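Hypothetical protein yiiX (Escherichia coli, PDB 2IF6) is of unestablished function but probably acts as a hydrolase of the permuted papain-like amidase family. Local coordinates at residues A[12-17]-A[179-184]; A[31-36]-A[59-64]. All coordinates share one frame; numbering follows the deposited sequence. Where two conformers were deposited one is given.

Interaction 1: A[12-17]-A[179-184]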
ATOM      1  N   PHE A  12      -3.613   6.455   0.191  1.00 11.85           N
ATOM      2  CA  PHE A  12      -4.404   5.360  -0.395  1.00 12.26           C
ATOM      3  C   PHE A  12      -5.226   5.953  -1.543  1.00 13.23           C
ATOM      4  O   PHE A  12      -5.620   7.128  -1.488  1.00 13.21           O
ATOM      5  CB  PHE A  12      -5.349   4.763   0.664  1.00 11.66           C
ATOM      6  CG  PHE A  12      -4.643   4.197   1.887  1.00 13.66           C
ATOM      7  CD1 PHE A  12      -4.450   2.841   2.004  1.00 12.03           C
ATOM      8  CD2 PHE A  12      -4.195   5.029   2.926  1.00 12.76           C
ATOM      9  CE1 PHE A  12      -3.781   2.307   3.112  1.00 16.17           C
ATOM     10  CE2 PHE A  12      -3.517   4.457   4.068  1.00 12.39           C
ATOM     11  CZ  PHE A  12      -3.367   3.131   4.137  1.00 14.13           C
ATOM     12  N   GLN A  13      -5.480   5.144  -2.571  1.00 12.68           N
ATOM     13  CA  GLN A  13      -6.267   5.574  -3.695  1.00 14.38           C
ATOM     14  C   GLN A  13      -6.934   4.348  -4.315  1.00 15.58           C
ATOM     15  O   GLN A  13      -6.633   3.209  -3.942  1.00 14.70           O
ATOM     16  CB  GLN A  13      -5.367   6.282  -4.735  1.00 14.69           C
ATOM     17  CG  GLN A  13      -4.418   5.328  -5.478  1.00 14.05           C
ATOM     18  CD  GLN A  13      -3.496   5.988  -6.494  1.00 13.59           C
ATOM     19  OE1 GLN A  13      -2.785   5.273  -7.176  1.00 16.63           O
ATOM     20  NE2 GLN A  13      -3.511   7.326  -6.616  1.00 14.49           N
ATOM     21  N   ILE A  14      -7.791   4.618  -5.291  1.00 16.70           N
ATOM     22  CA  ILE A  14      -8.397   3.593  -6.125  1.00 18.78           C
ATOM     23  C   ILE A  14      -7.557   3.478  -7.384  1.00 19.07           C
ATOM     24  O   ILE A  14      -7.515   4.407  -8.224  1.00 18.96           O
ATOM     25  CB  ILE A  14      -9.829   3.985  -6.577  1.00 18.93           C
ATOM     26  CG1 ILE A  14     -10.728   4.360  -5.390  1.00 19.76           C
ATOM     27  CG2 ILE A  14     -10.450   2.850  -7.398  1.00 20.34           C
ATOM     28  CD1 ILE A  14     -12.047   4.970  -5.865  1.00 20.24           C
ATOM     29  N   SER A  15      -6.880   2.349  -7.514  1.00 20.39           N
ATOM     30  CA  SER A  15      -6.127   2.016  -8.727  1.00 21.91           C
ATOM     31  C   SER A  15      -7.055   1.962  -9.976  1.00 23.13           C
ATOM     32  O   SER A  15      -8.223   1.556  -9.876  1.00 22.58           O
ATOM     33  CB  SER A  15      -5.444   0.662  -8.536  1.00 21.98           C
ATOM     34  OG  SER A  15      -4.910   0.197  -9.758  1.00 25.67           O
ATOM     35  N   ARG A  16      -6.525   2.374 -11.125  1.00 25.24           N
ATOM     36  CA  ARG A  16      -7.220   2.214 -12.419  1.00 28.12           C
ATOM     37  C   ARG A  16      -6.833   0.907 -13.156  1.00 29.19           C
ATOM     38  O   ARG A  16      -7.327   0.636 -14.259  1.00 30.60           O
ATOM     39  CB  ARG A  16      -6.934   3.388 -13.334  1.00 28.55           C
ATOM     40  CG  ARG A  16      -7.511   4.726 -12.905  1.00 30.86           C
ATOM     41  CD  ARG A  16      -6.926   5.778 -13.825  1.00 37.96           C
ATOM     42  NE  ARG A  16      -6.930   7.101 -13.220  1.00 45.01           N
ATOM     43  CZ  ARG A  16      -7.694   8.118 -13.620  1.00 47.08           C
ATOM     44  NH1 ARG A  16      -8.514   7.975 -14.659  1.00 48.93           N
ATOM     45  NH2 ARG A  16      -7.628   9.291 -12.985  1.00 46.00           N
ATOM     46  N   SER A  17      -5.962   0.112 -12.547  1.00 29.58           N
ATOM     47  CA  SER A  17      -5.555  -1.183 -13.100  1.00 30.11           C
ATOM     48  C   SER A  17      -6.707  -2.173 -13.112  1.00 30.29           C
ATOM     49  O   SER A  17      -7.646  -2.035 -12.346  1.00 29.25           O
ATOM     50  CB  SER A  17      -4.435  -1.783 -12.273  1.00 29.72           C
ATOM     51  OG  SER A  17      -4.936  -2.299 -11.042  1.00 32.63           O
ATOM     52  N   LYS A 179      -8.018  14.040   3.466  1.00 20.26           N
ATOM     53  CA  LYS A 179      -9.032  13.257   2.798  1.00 22.40           C
ATOM     54  C   LYS A 179      -9.640  14.057   1.719  1.00 22.91           C
ATOM     55  O   LYS A 179     -10.248  15.108   1.988  1.00 23.62           O
ATOM     56  CB  LYS A 179     -10.129  12.826   3.756  1.00 22.73           C
ATOM     57  CG  LYS A 179     -10.629  11.464   3.419  1.00 28.41           C
ATOM     58  CD  LYS A 179     -12.071  11.298   3.724  1.00 33.58           C
ATOM     59  CE  LYS A 179     -12.367  11.538   5.164  1.00 34.97           C
ATOM     60  NZ  LYS A 179     -13.833  11.619   5.209  1.00 38.62           N
ATOM     61  N   GLU A 180      -9.491  13.584   0.489  1.00 23.06           N
ATOM     62  CA  GLU A 180     -10.297  14.124  -0.620  1.00 24.06           C
ATOM     63  C   GLU A 180     -11.011  12.931  -1.204  1.00 23.61           C
ATOM     64  O   GLU A 180     -10.536  12.327  -2.154  1.00 23.86           O
ATOM     65  CB  GLU A 180      -9.432  14.775  -1.690  1.00 24.65           C
ATOM     66  CG  GLU A 180      -8.648  15.994  -1.193  1.00 29.10           C
ATOM     67  CD  GLU A 180      -9.496  17.242  -1.176  1.00 36.66           C
ATOM     68  OE1 GLU A 180     -10.487  17.293  -1.945  1.00 38.60           O
ATOM     69  OE2 GLU A 180      -9.161  18.171  -0.402  1.00 39.16           O
ATOM     70  N   TRP A 181     -12.136  12.569  -0.606  1.00 22.97           N
ATOM     71  CA  TRP A 181     -12.806  11.359  -0.984  1.00 23.12           C
ATOM     72  C   TRP A 181     -14.326  11.465  -0.795  1.00 23.51           C
ATOM     73  O   TRP A 181     -14.846  10.891   0.142  1.00 23.87           O
ATOM     74  CB  TRP A 181     -12.293  10.237  -0.108  1.00 21.90           C
ATOM     75  CG  TRP A 181     -12.538   8.895  -0.709  1.00 23.18           C
ATOM     76  CD1 TRP A 181     -13.756   8.323  -1.005  1.00 21.96           C
ATOM     77  CD2 TRP A 181     -11.541   7.954  -1.114  1.00 20.67           C
ATOM     78  NE1 TRP A 181     -13.559   7.084  -1.571  1.00 22.58           N
ATOM     79  CE2 TRP A 181     -12.211   6.839  -1.658  1.00 20.60           C
ATOM     80  CE3 TRP A 181     -10.142   7.952  -1.084  1.00 20.30           C
ATOM     81  CZ2 TRP A 181     -11.521   5.719  -2.157  1.00 19.25           C
ATOM     82  CZ3 TRP A 181      -9.468   6.851  -1.590  1.00 20.38           C
ATOM     83  CH2 TRP A 181     -10.162   5.742  -2.113  1.00 19.51           C
ATOM     84  N   PRO A 182     -15.037  12.185  -1.683  1.00 24.46           N
ATOM     85  CA  PRO A 182     -16.474  12.293  -1.446  1.00 25.11           C
ATOM     86  C   PRO A 182     -17.154  10.944  -1.584  1.00 26.26           C
ATOM     87  O   PRO A 182     -16.861  10.217  -2.522  1.00 26.18           O
ATOM     88  CB  PRO A 182     -16.951  13.250  -2.536  1.00 24.46           C
ATOM     89  CG  PRO A 182     -15.909  13.232  -3.554  1.00 25.67           C
ATOM     90  CD  PRO A 182     -14.610  12.931  -2.873  1.00 23.80           C
ATOM     91  N   LEU A 183     -18.028  10.602  -0.641  1.00 27.55           N
ATOM     92  CA  LEU A 183     -18.734   9.338  -0.691  1.00 29.47           C
ATOM     93  C   LEU A 183     -20.137   9.527  -1.236  1.00 30.01           C
ATOM     94  O   LEU A 183     -21.110   9.005  -0.661  1.00 31.52           O
ATOM     95  CB  LEU A 183     -18.782   8.672   0.686  1.00 30.13           C
ATOM     96  CG  LEU A 183     -17.447   8.074   1.124  1.00 32.59           C
ATOM     97  CD1 LEU A 183     -17.437   8.013   2.638  1.00 36.43           C
ATOM     98  CD2 LEU A 183     -17.216   6.693   0.489  1.00 35.76           C
ATOM     99  N   PHE A 184     -20.206  10.279  -2.329  1.00 29.05           N
ATOM    100  CA  PHE A 184     -21.401  10.508  -3.127  1.00 29.87           C
ATOM    101  C   PHE A 184     -20.951  10.675  -4.578  1.00 29.78           C
ATOM    102  O   PHE A 184     -19.810  11.129  -4.814  1.00 29.80           O
ATOM    103  CB  PHE A 184     -22.191  11.754  -2.660  1.00 29.11           C
ATOM    104  CG  PHE A 184     -21.342  12.980  -2.357  1.00 30.41           C
ATOM    105  CD1 PHE A 184     -21.022  13.895  -3.349  1.00 29.17           C
ATOM    106  CD2 PHE A 184     -20.887  13.234  -1.057  1.00 29.55           C
ATOM    107  CE1 PHE A 184     -20.243  15.034  -3.056  1.00 29.27           C
ATOM    108  CE2 PHE A 184     -20.117  14.372  -0.777  1.00 26.59           C
ATOM    109  CZ  PHE A 184     -19.814  15.264  -1.772  1.00 26.21           C
TER
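W181 lays the six-membered part of its indole against I14 and the backbone just before it. Two ring atoms share one methylene: I14 CG1 is 3.6 Å from W181 CZ2 and equally 3.6 Å from W181 CH2, so the methylene sits beside the bond joining them. The terminal methyl follows along the same rim, with I14 CD1 3.8 Å from W181 CZ2. The two side chains meet at a slant. I14 reaches the ring because CG1 stands beside its backbone N and anti to the carbonyl carbon (chi1 -53°), while CG2 is the branch anti to the backbone N. At the neighbouring corner of the indole the partner is backbone: F12 O lies at the ring edge, in plane, 3.9 Å from W181 CZ3, and Q13 CA is 4.0 Å from the same carbon but obliquely placed.

In the six-stranded antiparallel sheet the two segments are not neighbours, since strand 70-75 runs between 10-13 and 174-180; F12 pairs through its backbone with V71 on one side of it and E180 with Y70 on the other. The CA atoms of Q13 and W181 are accordingly 9.1 Å apart, and the indole, just past the end of strand 174-180, spans this gap to the last residues of strand 10-13 and to I14. Its CG is anti to the backbone N (chi1 -160°), with CB directed toward segment 12-17. Y31 meets the indole edge-to-face, and D30 and K69 also touch it. F12 contributes its carbonyl here while its ring leads off to an edge-to-face contact with F169. Q13 likewise offers only main chain to W181: its CB points away, and its amide NE2 is hydrogen-bonded to W61 O.

Interaction 2: A[31-36]-A[59-64]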
ATOM      1  N   TYR A  31      -9.865   0.814  -1.098  1.00 19.52           N
ATOM      2  CA  TYR A  31      -8.468   1.138  -1.411  1.00 19.66           C
ATOM      3  C   TYR A  31      -7.856   0.001  -2.191  1.00 19.21           C
ATOM      4  O   TYR A  31      -7.874  -1.151  -1.736  1.00 20.82           O
ATOM      5  CB  TYR A  31      -7.629   1.370  -0.128  1.00 19.03           C
ATOM      6  CG  TYR A  31      -8.359   2.260   0.823  1.00 19.92           C
ATOM      7  CD1 TYR A  31      -8.936   3.433   0.368  1.00 19.90           C
ATOM      8  CD2 TYR A  31      -8.546   1.896   2.167  1.00 17.80           C
ATOM      9  CE1 TYR A  31      -9.682   4.250   1.207  1.00 19.87           C
ATOM     10  CE2 TYR A  31      -9.287   2.714   3.006  1.00 17.94           C
ATOM     11  CZ  TYR A  31      -9.842   3.885   2.495  1.00 18.08           C
ATOM     12  OH  TYR A  31     -10.559   4.716   3.284  1.00 23.28           O
ATOM     13  N   SER A  32      -7.294   0.317  -3.340  1.00 18.04           N
ATOM     14  CA  SER A  32      -6.628  -0.710  -4.105  1.00 17.98           C
ATOM     15  C   SER A  32      -5.178  -0.383  -4.460  1.00 18.39           C
ATOM     16  O   SER A  32      -4.521  -1.160  -5.189  1.00 18.53           O
ATOM     17  CB  SER A  32      -7.482  -1.059  -5.340  1.00 17.72           C
ATOM     18  OG  SER A  32      -7.634   0.073  -6.171  1.00 18.96           O
ATOM     19  N   HIS A  33      -4.671   0.757  -3.962  1.00 16.75           N
ATOM     20  CA  HIS A  33      -3.242   1.059  -4.076  1.00 16.17           C
ATOM     21  C   HIS A  33      -2.810   1.923  -2.905  1.00 15.65           C
ATOM     22  O   HIS A  33      -3.623   2.671  -2.378  1.00 16.18           O
ATOM     23  CB  HIS A  33      -2.935   1.780  -5.387  1.00 15.98           C
ATOM     24  CG  HIS A  33      -1.468   1.939  -5.661  1.00 19.45           C
ATOM     25  ND1 HIS A  33      -0.567   0.898  -5.528  1.00 19.32           N
ATOM     26  CD2 HIS A  33      -0.747   3.020  -6.056  1.00 19.81           C
ATOM     27  CE1 HIS A  33       0.648   1.335  -5.843  1.00 22.77           C
ATOM     28  NE2 HIS A  33       0.567   2.620  -6.155  1.00 21.09           N
ATOM     29  N   THR A  34      -1.560   1.781  -2.468  1.00 16.18           N
ATOM     30  CA  THR A  34      -1.048   2.578  -1.335  1.00 16.64           C
ATOM     31  C   THR A  34       0.426   2.920  -1.588  1.00 16.67           C
ATOM     32  O   THR A  34       1.109   2.242  -2.375  1.00 15.91           O
ATOM     33  CB  THR A  34      -1.278   1.838   0.018  1.00 17.39           C
ATOM     34  OG1 THR A  34      -0.952   2.681   1.130  1.00 19.65           O
ATOM     35  CG2 THR A  34      -0.450   0.596   0.100  1.00 20.59           C
ATOM     36  N   GLY A  35       0.888   4.008  -0.993  1.00 14.63           N
ATOM     37  CA  GLY A  35       2.321   4.323  -0.995  1.00 15.51           C
ATOM     38  C   GLY A  35       2.620   5.130   0.257  1.00 14.99           C
ATOM     39  O   GLY A  35       1.695   5.417   1.061  1.00 14.50           O
ATOM     40  N   MET A  36       3.887   5.492   0.435  1.00 14.29           N
ATOM     41  CA  MET A  36       4.296   6.222   1.646  1.00 14.15           C
ATOM     42  C   MET A  36       4.991   7.483   1.211  1.00 13.14           C
ATOM     43  O   MET A  36       5.857   7.450   0.300  1.00 12.70           O
ATOM     44  CB  MET A  36       5.241   5.366   2.509  1.00 13.66           C
ATOM     45  CG  MET A  36       5.805   6.017   3.865  1.00 14.79           C
ATOM     46  SD  MET A  36       7.105   4.973   4.587  1.00 12.89           S
ATOM     47  CE  MET A  36       8.572   5.490   3.621  1.00 14.49           C
ATOM     48  N   LYS A  59       1.873  15.054  -6.946  1.00 20.24           N
ATOM     49  CA  LYS A  59       0.826  15.531  -7.828  1.00 22.96           C
ATOM     50  C   LYS A  59       0.503  14.451  -8.850  1.00 22.09           C
ATOM     51  O   LYS A  59      -0.664  14.145  -9.069  1.00 21.81           O
ATOM     52  CB  LYS A  59       1.212  16.857  -8.510  1.00 23.00           C
ATOM     53  CG  LYS A  59       0.141  17.329  -9.497  1.00 26.70           C
ATOM     54  CD  LYS A  59       0.581  18.590 -10.283  1.00 28.74           C
ATOM     55  CE  LYS A  59      -0.335  18.782 -11.513  1.00 34.81           C
ATOM     56  NZ  LYS A  59      -0.090  17.679 -12.488  1.00 37.52           N
ATOM     57  N   GLN A  60       1.537  13.841  -9.432  1.00 21.99           N
ATOM     58  CA  GLN A  60       1.341  12.789 -10.438  1.00 23.26           C
ATOM     59  C   GLN A  60       0.699  11.512  -9.811  1.00 21.66           C
ATOM     60  O   GLN A  60      -0.204  10.875 -10.397  1.00 19.64           O
ATOM     61  CB  GLN A  60       2.677  12.500 -11.127  1.00 22.92           C
ATOM     62  CG  GLN A  60       2.801  11.195 -11.900  1.00 28.00           C
ATOM     63  CD  GLN A  60       4.259  10.911 -12.300  1.00 28.43           C
ATOM     64  OE1 GLN A  60       5.027  11.849 -12.583  1.00 33.71           O
ATOM     65  NE2 GLN A  60       4.650   9.628 -12.291  1.00 33.33           N
ATOM     66  N   TRP A  61       1.176  11.135  -8.630  1.00 18.67           N
ATOM     67  CA  TRP A  61       0.577   9.998  -7.915  1.00 19.00           C
ATOM     68  C   TRP A  61      -0.938  10.143  -7.713  1.00 18.45           C
ATOM     69  O   TRP A  61      -1.691   9.217  -7.946  1.00 18.44           O
ATOM     70  CB  TRP A  61       1.264   9.805  -6.561  1.00 17.67           C
ATOM     71  CG  TRP A  61       0.930   8.484  -5.955  1.00 18.38           C
ATOM     72  CD1 TRP A  61       1.596   7.303  -6.147  1.00 17.24           C
ATOM     73  CD2 TRP A  61      -0.193   8.188  -5.103  1.00 17.08           C
ATOM     74  NE1 TRP A  61       0.975   6.287  -5.431  1.00 15.15           N
ATOM     75  CE2 TRP A  61      -0.110   6.820  -4.768  1.00 16.56           C
ATOM     76  CE3 TRP A  61      -1.249   8.956  -4.582  1.00 15.41           C
ATOM     77  CZ2 TRP A  61      -1.050   6.203  -3.951  1.00 17.64           C
ATOM     78  CZ3 TRP A  61      -2.163   8.349  -3.743  1.00 14.79           C
ATOM     79  CH2 TRP A  61      -2.060   6.974  -3.448  1.00 16.51           C
ATOM     80  N   ILE A  62      -1.382  11.317  -7.266  1.00 19.22           N
ATOM     81  CA  ILE A  62      -2.793  11.518  -6.946  1.00 21.01           C
ATOM     82  C   ILE A  62      -3.654  11.486  -8.215  1.00 22.55           C
ATOM     83  O   ILE A  62      -4.791  10.972  -8.201  1.00 23.53           O
ATOM     84  CB  ILE A  62      -3.016  12.866  -6.243  1.00 21.26           C
ATOM     85  CG1 ILE A  62      -2.404  12.821  -4.834  1.00 19.70           C
ATOM     86  CG2 ILE A  62      -4.544  13.232  -6.238  1.00 20.34           C
ATOM     87  CD1 ILE A  62      -2.383  14.181  -4.102  1.00 20.98           C
ATOM     88  N   ALA A  63      -3.103  12.056  -9.286  1.00 24.16           N
ATOM     89  CA  ALA A  63      -3.782  12.190 -10.593  1.00 25.90           C
ATOM     90  C   ALA A  63      -4.055  10.809 -11.175  1.00 26.02           C
ATOM     91  O   ALA A  63      -5.013  10.608 -11.907  1.00 28.27           O
ATOM     92  CB  ALA A  63      -2.891  13.007 -11.559  1.00 24.92           C
ATOM     93  N   HIS A  64      -3.196   9.857 -10.848  1.00 26.15           N
ATOM     94  CA  HIS A  64      -3.346   8.485 -11.331  0.50 26.54           C
ATOM     95  C   HIS A  64      -4.490   7.710 -10.642  1.00 26.03           C
ATOM     96  O   HIS A  64      -4.943   6.680 -11.145  1.00 26.84           O
ATOM     97  CB  HIS A  64      -2.022   7.727 -11.194  0.50 26.80           C
ATOM     98  CG  HIS A  64      -1.071   7.947 -12.334  0.50 28.81           C
ATOM     99  ND1 HIS A  64       0.285   8.112 -12.150  0.50 30.11           N
ATOM    100  CD2 HIS A  64      -1.277   8.005 -13.673  0.50 30.50           C
ATOM    101  CE1 HIS A  64       0.871   8.273 -13.323  0.50 30.65           C
ATOM    102  NE2 HIS A  64      -0.054   8.215 -14.264  0.50 30.42           N
TER
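The contact includes one member of a putative catalytic centre of this permuted papain-like fold: H33, with C112 and E48, has a geometry consistent with a Cys-His-Glu triad. H33 opens strand 33-40, whereas C112 lies at the start of helix 112-124, so the histidine precedes the cysteine in the chain, as expected for a circular permutation of papain. Helix 58-63 flanks that strand: the axes of 33-36 and 59-63 are 11.2 Å apart at closest approach and run nearly antiparallel, at 167°. W61 crosses most of this distance, and both it and H33 direct CB toward the opposite segment.

The two rings meet rim to rim. H33 CD2 is 3.7 Å from W61 NE1 and 3.8 Å from W61 CZ2, which places the imidazole carbon beside the junction of pyrrole and benzene. Imidazole and five-membered ring are inclined by only 26°, yet their centroids are 5.5 Å apart and neither ring lies over the other's face, so this is not a stack. With CG anti to the backbone N (chi1 -171°), the H33 ring extends from the strand toward the helix. The same CZ2 of W61 also comes up to main chain two residues on, 4.2 Å from G35 N, at a residue with no side chain to intervene.

A classic beta bulge sets S32 and H33 together against the single residue Q13 of strand 10-13, just where the histidine starts its strand. W61 also touches I11, which places the helix against strand 10-13 as well. The polar rims of both rings converge on one carboxylate oxygen: H33 NE2 is hydrogen-bonded to E48 OE1, to which W61 NE1 makes a weak hydrogen bond as well.

The two interactions, with centres 9 Å apart, meet along adjacent strands 10-13 and 33-40 of one sheet. Hydrogen bonds probably join them directly: S15 N lies 2.7 Å from S32 OG, and R16 NE lies 2.9 Å from H64 O, so the loop after strand 10-13 in interaction 1 is tied to both segments of interaction 2. Van der Waals packing adds to this, with F12 CE1 3.5 Å from T34 OG1. Q13 connects interaction 1 to the putative triad: its CA packs on W181, while its side chain touches H33. Interaction 2 contains that histidine itself; interaction 1 brings the C-terminal tail to the sheet nearby.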